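Local coordinates for protein Cel44C (Paenibacillus polymyxa, PDB 2YIH) that hydrolyses the beta-1,4-glucan backbone of xyloglucan and probably of cellulose, this chain being its family 44 glycoside hydrolase part, at residues A[14-19]-A[421-426]; A[24-29]-A[385-390]; A[47-52]-A[60-65]; A[255-260]-A[339-344]. The protein carries 8 engineered substitutions. All coordinates share one frame; numbering follows the deposited sequence.

Contact 1. Residues A[14-19]-A[421-426]. Unlike the reference sequence in segment 14-19: Phe17 (reference Ser), Asp19 (reference Glu).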
loop_
_atom_site.group_PDB
_atom_site.type_symbol
_atom_site.label_atom_id
_atom_site.label_comp_id
_atom_site.label_asym_id
_atom_site.label_seq_id
_atom_site.Cartn_x
_atom_site.Cartn_y
_atom_site.Cartn_z
ATOM N N VAL A 14 25.425 -12.848 -4.207
ATOM C CA VAL A 14 25.078 -11.649 -3.435
ATOM C C VAL A 14 26.327 -10.783 -3.351
ATOM O O VAL A 14 27.411 -11.276 -2.971
ATOM C CB VAL A 14 24.607 -12.005 -2.013
ATOM C CG1 VAL A 14 24.233 -10.734 -1.246
ATOM C CG2 VAL A 14 23.404 -12.973 -2.071
ATOM N N ASP A 15 26.195 -9.520 -3.753
ATOM C CA ASP A 15 27.327 -8.581 -3.733
ATOM C C ASP A 15 26.942 -7.332 -2.921
ATOM O O ASP A 15 26.160 -6.490 -3.381
ATOM C CB ASP A 15 27.729 -8.217 -5.168
ATOM C CG ASP A 15 28.996 -7.384 -5.222
ATOM O OD1 ASP A 15 29.399 -6.856 -4.158
ATOM O OD2 ASP A 15 29.591 -7.267 -6.321
ATOM N N THR A 16 27.422 -7.280 -1.685
ATOM C CA THR A 16 27.041 -6.238 -0.737
ATOM C C THR A 16 27.567 -4.871 -1.155
ATOM O O THR A 16 27.177 -3.862 -0.579
ATOM C CB THR A 16 27.517 -6.549 0.716
ATOM O OG1 THR A 16 28.955 -6.593 0.753
ATOM C CG2 THR A 16 26.968 -7.909 1.183
ATOM N N PHE A 17 28.478 -4.848 -2.125
ATOM C CA PHE A 17 29.014 -3.589 -2.647
ATOM C C PHE A 17 28.142 -3.030 -3.760
ATOM O O PHE A 17 28.254 -1.844 -4.074
ATOM C CB PHE A 17 30.426 -3.769 -3.251
ATOM C CG PHE A 17 31.414 -4.482 -2.351
ATOM C CD1 PHE A 17 31.392 -4.309 -0.971
ATOM C CD2 PHE A 17 32.456 -5.245 -2.919
ATOM C CE1 PHE A 17 32.325 -4.941 -0.163
ATOM C CE2 PHE A 17 33.388 -5.874 -2.117
ATOM C CZ PHE A 17 33.340 -5.709 -0.744
ATOM N N LYS A 18 27.298 -3.876 -4.361
ATOM C CA LYS A 18 26.680 -3.605 -5.661
ATOM C C LYS A 18 25.202 -3.173 -5.535
ATOM O O LYS A 18 24.437 -3.770 -4.745
ATOM C CB LYS A 18 26.755 -4.858 -6.526
ATOM C CG LYS A 18 26.301 -4.641 -7.948
ATOM C CD LYS A 18 26.312 -5.960 -8.726
ATOM C CE LYS A 18 25.693 -5.732 -10.093
ATOM N NZ LYS A 18 25.469 -7.014 -10.805
ATOM N N ASP A 19 24.810 -2.138 -6.288
ATOM C CA ASP A 19 23.408 -1.706 -6.350
ATOM C C ASP A 19 22.799 -1.411 -4.980
ATOM O O ASP A 19 21.614 -1.675 -4.757
ATOM C CB ASP A 19 22.549 -2.736 -7.106
ATOM C CG ASP A 19 22.961 -2.867 -8.565
ATOM O OD1 ASP A 19 23.401 -1.842 -9.130
ATOM O OD2 ASP A 19 22.830 -3.971 -9.140
ATOM N N THR A 421 19.132 -1.318 3.715
ATOM C CA THR A 421 19.822 -1.077 2.457
ATOM C C THR A 421 19.742 -2.322 1.570
ATOM O O THR A 421 20.300 -3.358 1.920
ATOM C CB THR A 421 21.310 -0.767 2.723
ATOM O OG1 THR A 421 21.404 0.418 3.536
ATOM C CG2 THR A 421 22.029 -0.517 1.370
ATOM N N SER A 422 19.027 -2.243 0.441
ATOM C CA SER A 422 19.008 -3.353 -0.524
ATOM C C SER A 422 20.387 -3.515 -1.131
ATOM O O SER A 422 21.049 -2.523 -1.408
ATOM C CB SER A 422 18.003 -3.095 -1.659
ATOM O OG SER A 422 18.052 -4.109 -2.654
ATOM N N VAL A 423 20.806 -4.754 -1.363
ATOM C CA VAL A 423 22.020 -4.977 -2.161
ATOM C C VAL A 423 21.764 -6.065 -3.195
ATOM O O VAL A 423 20.770 -6.796 -3.120
ATOM C CB VAL A 423 23.241 -5.351 -1.266
ATOM C CG1 VAL A 423 23.491 -4.290 -0.177
ATOM C CG2 VAL A 423 23.102 -6.772 -0.663
ATOM N N SER A 424 22.630 -6.150 -4.204
ATOM C CA SER A 424 22.381 -7.036 -5.331
ATOM C C SER A 424 22.303 -8.509 -4.903
ATOM O O SER A 424 23.190 -9.032 -4.215
ATOM C CB SER A 424 23.482 -6.826 -6.378
ATOM O OG SER A 424 23.424 -7.775 -7.427
ATOM N N ALA A 425 21.228 -9.168 -5.335
ATOM C CA ALA A 425 21.084 -10.613 -5.157
ATOM C C ALA A 425 20.503 -11.168 -6.452
ATOM O O ALA A 425 19.457 -10.729 -6.896
ATOM C CB ALA A 425 20.158 -10.920 -3.978
ATOM N N GLN A 426 21.227 -12.090 -7.077
ATOM C CA GLN A 426 20.833 -12.636 -8.374
ATOM C C GLN A 426 20.720 -14.154 -8.222
ATOM O O GLN A 426 21.533 -14.776 -7.522
ATOM C CB GLN A 426 21.922 -12.335 -9.408
ATOM C CG GLN A 426 22.142 -10.842 -9.677
ATOM C CD GLN A 426 23.166 -10.628 -10.779
ATOM O OE1 GLN A 426 24.350 -10.895 -10.606
ATOM N NE2 GLN A 426 22.699 -10.200 -11.926
HETATM O O HOH W 1 19.768 -3.742 -4.715
#
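The carbonyl oxygen Ser424 O is gripped twice from the facing strand: Asp15 N donates to it at 3.1 Å (159° at the hydrogen), and Val14 CA adds a CA-H...O contact of 3.3 Å. Ser424 N in turn donates to Lys18 O at 3.0 Å, past a type I turn from Asp15 to Lys18. Asp15 OD1 accepts from the backbone N of Phe17, a substitution for the reference serine, forming an Asx turn within it. Val423 packs beneath the turn, with CB against Asp15 O and CG1 3.7 Å from Thr16 O, while its CG2 meets Val14 CG1. On the side where Ser424 points, Lys18 keeps CG trans to its amide nitrogen (chi1 -173°) and runs extended alongside Ser424, Lys18 CD lying 3.6 Å from Ser424 OG. A water bridges Ser422 OG and, at 2.8 Å, the backbone O of Asp19 (glutamate in the reference), joining the two segments. Thr16 OG1 is tied to Ser467, and Val14 also packs on Leu466, both of strand 460-467. This is an antiparallel strand interrupted by a tight turn, placing the first strand of the chain inside the mixed sheet of the beta domain that accompanies the family 44 barrel.

Contact 2. Residues A[24-29]-A[385-390]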
loop_
_atom_site.group_PDB
_atom_site.type_symbol
_atom_site.label_atom_id
_atom_site.label_comp_id
_atom_site.label_asym_id
_atom_site.label_seq_id
_atom_site.Cartn_x
_atom_site.Cartn_y
_atom_site.Cartn_z
ATOM N N SER A 24 12.693 1.989 1.671
ATOM C CA SER A 24 11.814 2.816 2.500
ATOM C C SER A 24 11.077 1.926 3.492
ATOM O O SER A 24 10.454 0.928 3.083
ATOM C CB SER A 24 10.785 3.539 1.605
ATOM O OG SER A 24 9.937 4.287 2.459
ATOM N N PRO A 25 11.144 2.252 4.795
ATOM C CA PRO A 25 10.505 1.335 5.739
ATOM C C PRO A 25 9.016 1.332 5.529
ATOM O O PRO A 25 8.346 0.421 5.999
ATOM C CB PRO A 25 10.843 1.930 7.132
ATOM C CG PRO A 25 11.376 3.278 6.884
ATOM C CD PRO A 25 11.899 3.320 5.462
ATOM N N TYR A 26 8.475 2.339 4.836
ATOM C CA TYR A 26 6.993 2.372 4.718
ATOM C C TYR A 26 6.422 1.381 3.709
ATOM O O TYR A 26 5.182 1.296 3.560
ATOM C CB TYR A 26 6.473 3.768 4.389
ATOM C CG TYR A 26 7.049 4.836 5.275
ATOM C CD1 TYR A 26 7.090 4.672 6.673
ATOM C CD2 TYR A 26 7.584 5.995 4.723
ATOM C CE1 TYR A 26 7.679 5.659 7.480
ATOM C CE2 TYR A 26 8.112 6.997 5.527
ATOM C CZ TYR A 26 8.144 6.810 6.897
ATOM O OH TYR A 26 8.709 7.790 7.689
ATOM N N ILE A 27 7.293 0.601 3.057
ATOM C CA ILE A 27 6.807 -0.547 2.285
ATOM C C ILE A 27 6.293 -1.677 3.191
ATOM O O ILE A 27 5.604 -2.601 2.732
ATOM C CB ILE A 27 7.809 -1.056 1.253
ATOM C CG1 ILE A 27 9.076 -1.603 1.930
ATOM C CG2 ILE A 27 8.125 0.055 0.248
ATOM C CD1 ILE A 27 9.280 -3.044 1.728
ATOM N N TYR A 28 6.673 -1.636 4.469
ATOM C CA TYR A 28 6.072 -2.528 5.465
ATOM C C TYR A 28 4.847 -1.870 6.090
ATOM O O TYR A 28 4.900 -1.314 7.214
ATOM C CB TYR A 28 7.122 -2.900 6.533
ATOM C CG TYR A 28 8.442 -3.368 5.895
ATOM C CD1 TYR A 28 8.539 -4.621 5.290
ATOM C CD2 TYR A 28 9.570 -2.548 5.895
ATOM C CE1 TYR A 28 9.715 -5.032 4.623
ATOM C CE2 TYR A 28 10.789 -2.975 5.283
ATOM C CZ TYR A 28 10.845 -4.217 4.661
ATOM O OH TYR A 28 12.025 -4.645 4.053
ATOM N N GLY A 29 3.745 -1.921 5.366
ATOM C CA GLY A 29 2.619 -1.104 5.744
ATOM C C GLY A 29 1.338 -1.852 5.549
ATOM O O GLY A 29 1.270 -2.806 4.772
ATOM N N VAL A 385 9.789 2.062 -4.372
ATOM C CA VAL A 385 8.445 2.331 -3.859
ATOM C C VAL A 385 8.534 2.925 -2.465
ATOM O O VAL A 385 9.226 2.395 -1.598
ATOM C CB VAL A 385 7.594 1.040 -3.867
ATOM C CG1 VAL A 385 6.207 1.290 -3.229
ATOM C CG2 VAL A 385 7.468 0.528 -5.321
ATOM N N TYR A 386 7.891 4.074 -2.267
ATOM C CA TYR A 386 7.972 4.776 -0.999
ATOM C C TYR A 386 7.125 4.135 0.108
ATOM O O TYR A 386 7.530 4.094 1.268
ATOM C CB TYR A 386 7.493 6.219 -1.231
ATOM C CG TYR A 386 7.398 7.094 0.000
ATOM C CD1 TYR A 386 8.520 7.349 0.785
ATOM C CD2 TYR A 386 6.222 7.780 0.295
ATOM C CE1 TYR A 386 8.456 8.189 1.906
ATOM C CE2 TYR A 386 6.136 8.641 1.394
ATOM C CZ TYR A 386 7.261 8.872 2.179
ATOM O OH TYR A 386 7.172 9.740 3.255
ATOM N N MET A 387 5.940 3.661 -0.241
ATOM C CA MET A 387 4.995 3.212 0.778
ATOM C C MET A 387 4.085 2.173 0.138
ATOM O O MET A 387 3.739 2.277 -1.068
ATOM C CB MET A 387 4.185 4.390 1.346
ATOM C CG MET A 387 3.171 3.999 2.441
ATOM S SD MET A 387 2.452 5.526 3.112
ATOM C CE MET A 387 3.843 6.284 3.947
ATOM N N ALA A 388 3.715 1.148 0.915
ATOM C CA ALA A 388 2.811 0.121 0.381
ATOM C C ALA A 388 2.003 -0.417 1.533
ATOM O O ALA A 388 2.559 -0.669 2.593
ATOM C CB ALA A 388 3.593 -1.052 -0.291
ATOM N N ASN A 389 0.707 -0.631 1.303
ATOM C CA ASN A 389 -0.233 -0.992 2.387
ATOM C C ASN A 389 -1.121 -2.169 1.932
ATOM O O ASN A 389 -1.932 -2.047 1.010
ATOM C CB ASN A 389 -1.111 0.231 2.788
ATOM C CG ASN A 389 -0.288 1.420 3.204
ATOM O OD1 ASN A 389 -0.044 1.669 4.427
ATOM N ND2 ASN A 389 0.167 2.168 2.229
ATOM N N TYR A 390 -0.869 -3.334 2.513
ATOM C CA TYR A 390 -1.709 -4.515 2.270
ATOM C C TYR A 390 -3.186 -4.216 2.610
ATOM O O TYR A 390 -3.483 -3.409 3.512
ATOM C CB TYR A 390 -1.192 -5.632 3.174
ATOM C CG TYR A 390 -2.028 -6.858 3.170
ATOM C CD1 TYR A 390 -2.068 -7.678 2.055
ATOM C CD2 TYR A 390 -2.830 -7.175 4.278
ATOM C CE1 TYR A 390 -2.856 -8.825 2.036
ATOM C CE2 TYR A 390 -3.592 -8.359 4.301
ATOM C CZ TYR A 390 -3.623 -9.143 3.144
ATOM O OH TYR A 390 -4.375 -10.288 3.113
HETATM O O HOH W 2 11.767 1.464 -1.157
#
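Two backbone bonds set the spacing between these segments: Ala388 N donates to Tyr26 O at 3.0 Å, and Tyr390 N donates to Gly29 O at 3.2 Å. The chain at 24-29 arrives through consecutive turns, with Ile27 N bonded to Ser24 O and Tyr28 N to Pro25 O, and straightens only at Gly29, where it runs parallel to 387-390. CA-H...O contacts from Met387 to Tyr26 O and from Asn389 to Gly29 O supplement the amide bonds.

Among the side chains, Ser24 OG gives a short bond of 2.7 Å to Tyr386 O, in the carbonyl plane and on a lone pair. The same oxygen has Tyr26 CB beside it at 3.3 Å. The rings of Tyr26 and Tyr386 point the same way yet stand almost perpendicular (88°), the edge of Tyr26 turned to the face of Tyr386 in an offset edge-to-face pair, with Tyr26 CD2 3.7 Å from Tyr386 CE1. Met387 bends at its last torsion (chi3 -68°), bringing CE back to 3.7 Å from Tyr26 CB. Farther round, Ile27 CG2 presses on Val385 O at 3.2 Å, and a water links Ser24 N with that same carbonyl.

The pairing closes the eight-stranded parallel barrel by bringing its first strand, 29-30, to its last, 387-390. Strand 353-359 flanks 387-390 on the other side, Met387 and Asn389 both bonding to Met356; Tyr105 of strand 105-110 meets the Tyr26 ring, and helix 399-409 packs against Tyr28 and Tyr390.

Contact 3. Residues A[47-52]-A[60-65]; sequences GNRMTG and SNAGSD. With BGC (beta-D-glucopyranose), chain B; EDO (1,2-ethanediol), chain M.
The guanidinium of Arg49 lies flat against the backbone at Ala62: Ala62 N sits over its centre, 3.5 Å above the plane, and Ala62 CB and Asn61 C share that face. At its edge, NH1 donates to Ser60 OG at 3.0 Å, slightly tilted from the plane, while NE and NH2 hold the two oxygens of an ethanediol probably left from crystallisation, NE to O1 at 2.9 Å. A bend at chi2 (-85°) turns the arginine chain so that it can lie along 60-62. A salt bridge from NH1 to Asp71 gives the charge a second anchor.

The amide of Asn48 is the other flat group. Its ND2 donates to Asp65 OD2 at 2.9 Å almost straight (174°), with the oxygen in the amide plane but the nitrogen on the syn side and 30° out of the carboxylate plane. Asn48 ND2 also makes a weak bond of 3.4 Å to BGC O3 of the bound glucose; the straight bond to Asp65 probably helps fix the amide of this glycan-pocket residue. Between the segments a water accepts from Asn61 N at 2.9 Å and donates to Arg49 O.

The short, weakly bonded helix about 48-51 follows barrel strand 42-45, and Asn48 at its start faces the sugar. Strand 60-61 pairs antiparallel with 69-71, and helix 73-77 packs on Arg49 and Ser60 through Leu74.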
loop_
_atom_site.group_PDB
_atom_site.type_symbol
_atom_site.label_atom_id
_atom_site.label_comp_id
_atom_site.label_asym_id
_atom_site.label_seq_id
_atom_site.Cartn_x
_atom_site.Cartn_y
_atom_site.Cartn_z
ATOM N N GLY A 47 -9.625 3.536 1.937
ATOM C CA GLY A 47 -10.615 2.634 1.378
ATOM C C GLY A 47 -12.011 3.220 1.293
ATOM O O GLY A 47 -12.226 4.391 1.587
ATOM N N ASN A 48 -12.966 2.393 0.879
ATOM C CA ASN A 48 -14.280 2.937 0.451
ATOM C C ASN A 48 -14.976 3.710 1.579
ATOM O O ASN A 48 -15.649 4.713 1.325
ATOM C CB ASN A 48 -15.160 1.789 -0.033
ATOM C CG ASN A 48 -14.625 1.156 -1.300
ATOM O OD1 ASN A 48 -13.862 1.774 -2.008
ATOM N ND2 ASN A 48 -15.117 -0.033 -1.643
ATOM N N ARG A 49 -14.839 3.244 2.823
ATOM C CA ARG A 49 -15.540 3.932 3.933
ATOM C C ARG A 49 -15.072 5.358 4.158
ATOM O O ARG A 49 -15.773 6.145 4.819
ATOM C CB ARG A 49 -15.405 3.129 5.246
ATOM C CG ARG A 49 -16.431 2.010 5.339
ATOM C CD ARG A 49 -17.750 2.537 5.892
ATOM N NE ARG A 49 -18.734 1.460 6.081
ATOM C CZ ARG A 49 -19.888 1.641 6.728
ATOM N NH1 ARG A 49 -20.164 2.835 7.267
ATOM N NH2 ARG A 49 -20.725 0.609 6.922
ATOM N N MET A 50 -13.853 5.694 3.706
ATOM C CA MET A 50 -13.348 7.025 4.036
ATOM C C MET A 50 -13.870 8.144 3.144
ATOM O O MET A 50 -13.789 9.322 3.517
ATOM C CB MET A 50 -11.816 7.028 4.103
ATOM C CG MET A 50 -11.283 6.321 5.376
ATOM S SD MET A 50 -11.907 7.063 6.913
ATOM C CE MET A 50 -11.043 8.631 6.895
ATOM N N THR A 51 -14.427 7.779 1.991
ATOM C CA THR A 51 -14.942 8.808 1.050
ATOM C C THR A 51 -16.019 9.666 1.723
ATOM O O THR A 51 -15.985 10.919 1.644
ATOM C CB THR A 51 -15.549 8.121 -0.193
ATOM O OG1 THR A 51 -14.473 7.499 -0.926
ATOM C CG2 THR A 51 -16.313 9.158 -1.074
ATOM N N GLY A 52 -16.974 8.991 2.381
ATOM C CA GLY A 52 -18.055 9.704 3.071
ATOM C C GLY A 52 -17.934 9.802 4.578
ATOM O O GLY A 52 -18.936 10.072 5.277
ATOM N N SER A 60 -20.102 7.338 8.597
ATOM C CA SER A 60 -19.585 7.138 7.229
ATOM C C SER A 60 -20.601 6.287 6.485
ATOM O O SER A 60 -21.544 5.746 7.113
ATOM C CB SER A 60 -18.204 6.442 7.266
ATOM O OG SER A 60 -18.309 5.159 7.866
ATOM N N ASN A 61 -20.389 6.113 5.186
ATOM C CA ASN A 61 -21.293 5.339 4.343
ATOM C C ASN A 61 -20.563 4.233 3.576
ATOM O O ASN A 61 -19.495 4.458 2.954
ATOM C CB ASN A 61 -22.048 6.271 3.378
ATOM C CG ASN A 61 -23.239 5.601 2.706
ATOM O OD1 ASN A 61 -23.067 4.786 1.787
ATOM N ND2 ASN A 61 -24.464 5.910 3.190
ATOM N N ALA A 62 -21.123 3.029 3.675
ATOM C CA ALA A 62 -20.548 1.816 3.050
ATOM C C ALA A 62 -20.605 1.852 1.536
ATOM O O ALA A 62 -19.894 1.091 0.885
ATOM C CB ALA A 62 -21.296 0.571 3.543
ATOM N N GLY A 63 -21.515 2.644 0.973
ATOM C CA GLY A 63 -21.736 2.594 -0.464
ATOM C C GLY A 63 -22.151 1.184 -0.898
ATOM O O GLY A 63 -22.870 0.490 -0.177
ATOM N N SER A 64 -21.757 0.792 -2.107
ATOM C CA SER A 64 -22.216 -0.463 -2.688
ATOM C C SER A 64 -21.729 -1.690 -1.909
ATOM O O SER A 64 -22.291 -2.784 -2.069
ATOM C CB SER A 64 -21.802 -0.535 -4.170
ATOM O OG SER A 64 -20.380 -0.566 -4.275
ATOM N N ASP A 65 -20.737 -1.513 -1.038
ATOM C CA ASP A 65 -20.288 -2.608 -0.187
ATOM C C ASP A 65 -21.359 -3.121 0.785
ATOM O O ASP A 65 -21.359 -4.317 1.136
ATOM C CB ASP A 65 -19.027 -2.249 0.618
ATOM C CG ASP A 65 -17.766 -2.115 -0.262
ATOM O OD1 ASP A 65 -17.752 -2.661 -1.394
ATOM O OD2 ASP A 65 -16.802 -1.500 0.232
HETATM C C2 BGC B . -14.860 -2.623 -6.722
HETATM C C3 BGC B . -14.468 -1.516 -5.740
HETATM C C4 BGC B . -13.246 -1.957 -4.936
HETATM C C5 BGC B . -12.139 -2.525 -5.823
HETATM C C6 BGC B . -11.088 -3.163 -4.916
HETATM C C1 BGC B . -13.655 -2.969 -7.595
HETATM O O2 BGC B . -15.950 -2.214 -7.559
HETATM O O3 BGC B . -15.544 -1.238 -4.831
HETATM O O4 BGC B . -12.706 -0.923 -4.097
HETATM O O5 BGC B . -12.672 -3.508 -6.718
HETATM O O6 BGC B . -11.708 -3.971 -3.906
HETATM C C1 EDO M . -18.217 -2.358 4.935
HETATM O O1 EDO M . -18.174 -0.950 4.602
HETATM C C2 EDO M . -18.544 -2.518 6.426
HETATM O O2 EDO M . -19.926 -2.221 6.677
HETATM O O HOH W 3 -18.086 6.679 3.526
#

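Contact 4. Residues A[255-260]-A[339-344]; sequences YSWFVD and PRLKQS
From CB, which points toward helix 337-348, the Trp257 side chain turns at CG: chi1 of 57° tucks the ring back over its own main chain, and Val259 CB lies over one face of the indole. Farther along the five-membered ring, NE1 donates to Ser344 OG at 3.1 Å, the hydroxyl lying in the ring plane. Ser344 OG is held from several directions, for it in turn donates to the syn lone pair of Asp260 OD1 at 2.6 Å and accepts from Arg340 NH1 at 3.0 Å, besides a longer bond from a water.

Trp257 occupies the N-cap position of helix 258-273, and its partners belong to helix 337-348. These are the helices that precede barrel strands 280-285 and 353-359, neighbours round the outside of the (beta/alpha)8 barrel.

Beyond the nitrogen, CZ2 lies 3.9 Å above one face of the Arg340 guanidinium, toward its rim, with the two planes inclined at 50°. The two side chains run antiparallel alongside one another, and Arg340 CG also touches CZ2. At the far corner of the six-membered ring, CH2 meets Leu341 CD2 at 3.7 Å. The same water that touches Ser344 OG donates to Asp260 OD2 at 2.7 Å and accepts from Arg340 NH2, bridging two opposite charges that stay 4.5 Å apart, OD2 to NH2.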
loop_
_atom_site.group_PDB
_atom_site.type_symbol
_atom_site.label_atom_id
_atom_site.label_comp_id
_atom_site.label_asym_id
_atom_site.label_seq_id
_atom_site.Cartn_x
_atom_site.Cartn_y
_atom_site.Cartn_z
ATOM N N TYR A 255 -0.999 12.223 -24.472
ATOM C CA TYR A 255 -0.627 11.481 -23.268
ATOM C C TYR A 255 -0.817 9.994 -23.518
ATOM O O TYR A 255 -1.790 9.572 -24.169
ATOM C CB TYR A 255 -1.473 11.930 -22.073
ATOM C CG TYR A 255 -1.226 13.334 -21.565
ATOM C CD1 TYR A 255 0.002 13.704 -21.011
ATOM C CD2 TYR A 255 -2.249 14.276 -21.581
ATOM C CE1 TYR A 255 0.220 15.008 -20.521
ATOM C CE2 TYR A 255 -2.074 15.552 -21.069
ATOM C CZ TYR A 255 -0.837 15.914 -20.530
ATOM O OH TYR A 255 -0.684 17.182 -20.023
ATOM N N SER A 256 0.088 9.177 -22.984
ATOM C CA SER A 256 -0.023 7.734 -23.174
ATOM C C SER A 256 -1.167 7.139 -22.362
ATOM O O SER A 256 -1.651 6.051 -22.674
ATOM C CB SER A 256 1.276 7.019 -22.777
ATOM O OG SER A 256 2.347 7.470 -23.606
ATOM N N TRP A 257 -1.442 7.769 -21.220
ATOM C CA TRP A 257 -2.476 7.303 -20.299
ATOM C C TRP A 257 -2.787 8.371 -19.286
ATOM O O TRP A 257 -2.066 9.380 -19.207
ATOM C CB TRP A 257 -2.095 5.975 -19.599
ATOM C CG TRP A 257 -0.771 5.934 -18.796
ATOM C CD1 TRP A 257 0.288 6.804 -18.861
ATOM C CD2 TRP A 257 -0.369 4.871 -17.923
ATOM N NE1 TRP A 257 1.310 6.355 -18.047
ATOM C CE2 TRP A 257 0.936 5.163 -17.475
ATOM C CE3 TRP A 257 -0.992 3.690 -17.485
ATOM C CZ2 TRP A 257 1.635 4.325 -16.590
ATOM C CZ3 TRP A 257 -0.294 2.835 -16.620
ATOM C CH2 TRP A 257 1.005 3.160 -16.183
ATOM N N PHE A 258 -3.878 8.169 -18.532
ATOM C CA PHE A 258 -4.338 9.172 -17.551
ATOM C C PHE A 258 -3.255 9.487 -16.495
ATOM O O PHE A 258 -3.160 10.616 -16.008
ATOM C CB PHE A 258 -5.667 8.705 -16.888
ATOM C CG PHE A 258 -6.100 9.576 -15.752
ATOM C CD1 PHE A 258 -6.668 10.815 -15.991
ATOM C CD2 PHE A 258 -5.761 9.233 -14.434
ATOM C CE1 PHE A 258 -6.949 11.707 -14.904
ATOM C CE2 PHE A 258 -6.025 10.086 -13.358
ATOM C CZ PHE A 258 -6.607 11.349 -13.580
ATOM N N VAL A 259 -2.460 8.475 -16.139
ATOM C CA VAL A 259 -1.351 8.650 -15.184
ATOM C C VAL A 259 -0.550 9.906 -15.583
ATOM O O VAL A 259 -0.285 10.765 -14.747
ATOM C CB VAL A 259 -0.419 7.400 -15.186
ATOM C CG1 VAL A 259 0.954 7.686 -14.473
ATOM C CG2 VAL A 259 -1.144 6.187 -14.556
ATOM N N ASP A 260 -0.207 10.014 -16.871
ATOM C CA ASP A 260 0.592 11.145 -17.368
ATOM C C ASP A 260 -0.156 12.466 -17.324
ATOM O O ASP A 260 0.411 13.488 -16.909
ATOM C CB ASP A 260 1.041 10.880 -18.816
ATOM C CG ASP A 260 2.057 9.754 -18.907
ATOM O OD1 ASP A 260 2.675 9.406 -17.878
ATOM O OD2 ASP A 260 2.202 9.174 -19.999
ATOM N N PRO A 339 8.239 -0.282 -13.063
ATOM C CA PRO A 339 9.127 0.587 -13.854
ATOM C C PRO A 339 8.319 1.510 -14.753
ATOM O O PRO A 339 8.689 2.688 -14.957
ATOM C CB PRO A 339 9.915 -0.420 -14.707
ATOM C CG PRO A 339 9.988 -1.649 -13.843
ATOM C CD PRO A 339 8.592 -1.707 -13.204
ATOM N N ARG A 340 7.160 1.040 -15.192
ATOM C CA ARG A 340 6.315 1.893 -16.035
ATOM C C ARG A 340 5.757 3.115 -15.296
ATOM O O ARG A 340 5.675 4.227 -15.855
ATOM C CB ARG A 340 5.185 1.090 -16.675
ATOM C CG ARG A 340 4.409 1.880 -17.706
ATOM C CD ARG A 340 5.246 2.161 -18.965
ATOM N NE ARG A 340 4.522 3.001 -19.931
ATOM C CZ ARG A 340 4.370 4.319 -19.802
ATOM N NH1 ARG A 340 4.875 4.959 -18.734
ATOM N NH2 ARG A 340 3.704 5.005 -20.740
ATOM N N LEU A 341 5.275 2.889 -14.071
ATOM C CA LEU A 341 4.810 3.989 -13.249
ATOM C C LEU A 341 5.936 4.940 -12.927
ATOM O O LEU A 341 5.775 6.171 -13.036
ATOM C CB LEU A 341 4.175 3.453 -11.969
ATOM C CG LEU A 341 2.829 2.771 -12.186
ATOM C CD1 LEU A 341 2.447 2.084 -10.872
ATOM C CD2 LEU A 341 1.752 3.820 -12.614
ATOM N N LYS A 342 7.096 4.393 -12.557
ATOM C CA LYS A 342 8.249 5.243 -12.272
ATOM C C LYS A 342 8.702 6.105 -13.467
ATOM O O LYS A 342 9.050 7.295 -13.295
ATOM C CB LYS A 342 9.419 4.412 -11.716
ATOM C CG LYS A 342 10.648 5.255 -11.344
ATOM C CD LYS A 342 11.847 4.364 -10.933
ATOM C CE LYS A 342 13.071 5.180 -10.514
ATOM N N GLN A 343 8.629 5.540 -14.666
ATOM C CA GLN A 343 8.989 6.228 -15.895
ATOM C C GLN A 343 8.083 7.452 -16.064
ATOM O O GLN A 343 8.563 8.552 -16.334
ATOM C CB GLN A 343 8.853 5.276 -17.090
ATOM C CG GLN A 343 9.225 5.848 -18.447
ATOM C CD GLN A 343 8.522 5.122 -19.612
ATOM O OE1 GLN A 343 8.253 5.719 -20.652
ATOM N NE2 GLN A 343 8.238 3.829 -19.435
ATOM N N SER A 344 6.792 7.280 -15.777
ATOM C CA SER A 344 5.842 8.376 -15.893
ATOM C C SER A 344 6.051 9.428 -14.821
ATOM O O SER A 344 5.996 10.626 -15.111
ATOM C CB SER A 344 4.395 7.857 -15.864
ATOM O OG SER A 344 4.060 7.315 -17.129
HETATM O O HOH W 4 4.390 7.592 -20.288
#

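Contact 1 belongs to the nine-stranded mixed sheet, whereas contacts 2, 3 and 4 lie on or around the parallel barrel. Along the chain the pairs are nested: contact 1 encloses contact 2, which encloses contacts 3 and 4 in series. The N-terminal strand lies in a sheet built mostly from C-terminal strands, so the beta domain draws on both chain ends with the barrel inserted between. Contact 2 lies near the chain's centre, its centre about 20 Å from those of contacts 1 and 4 and about 24 Å from contact 3. Contacts 1 and 3 lie about 43 Å apart, centre to centre, on opposite sides of the chain's centre; contact 3 alone holds a glycan-pocket residue.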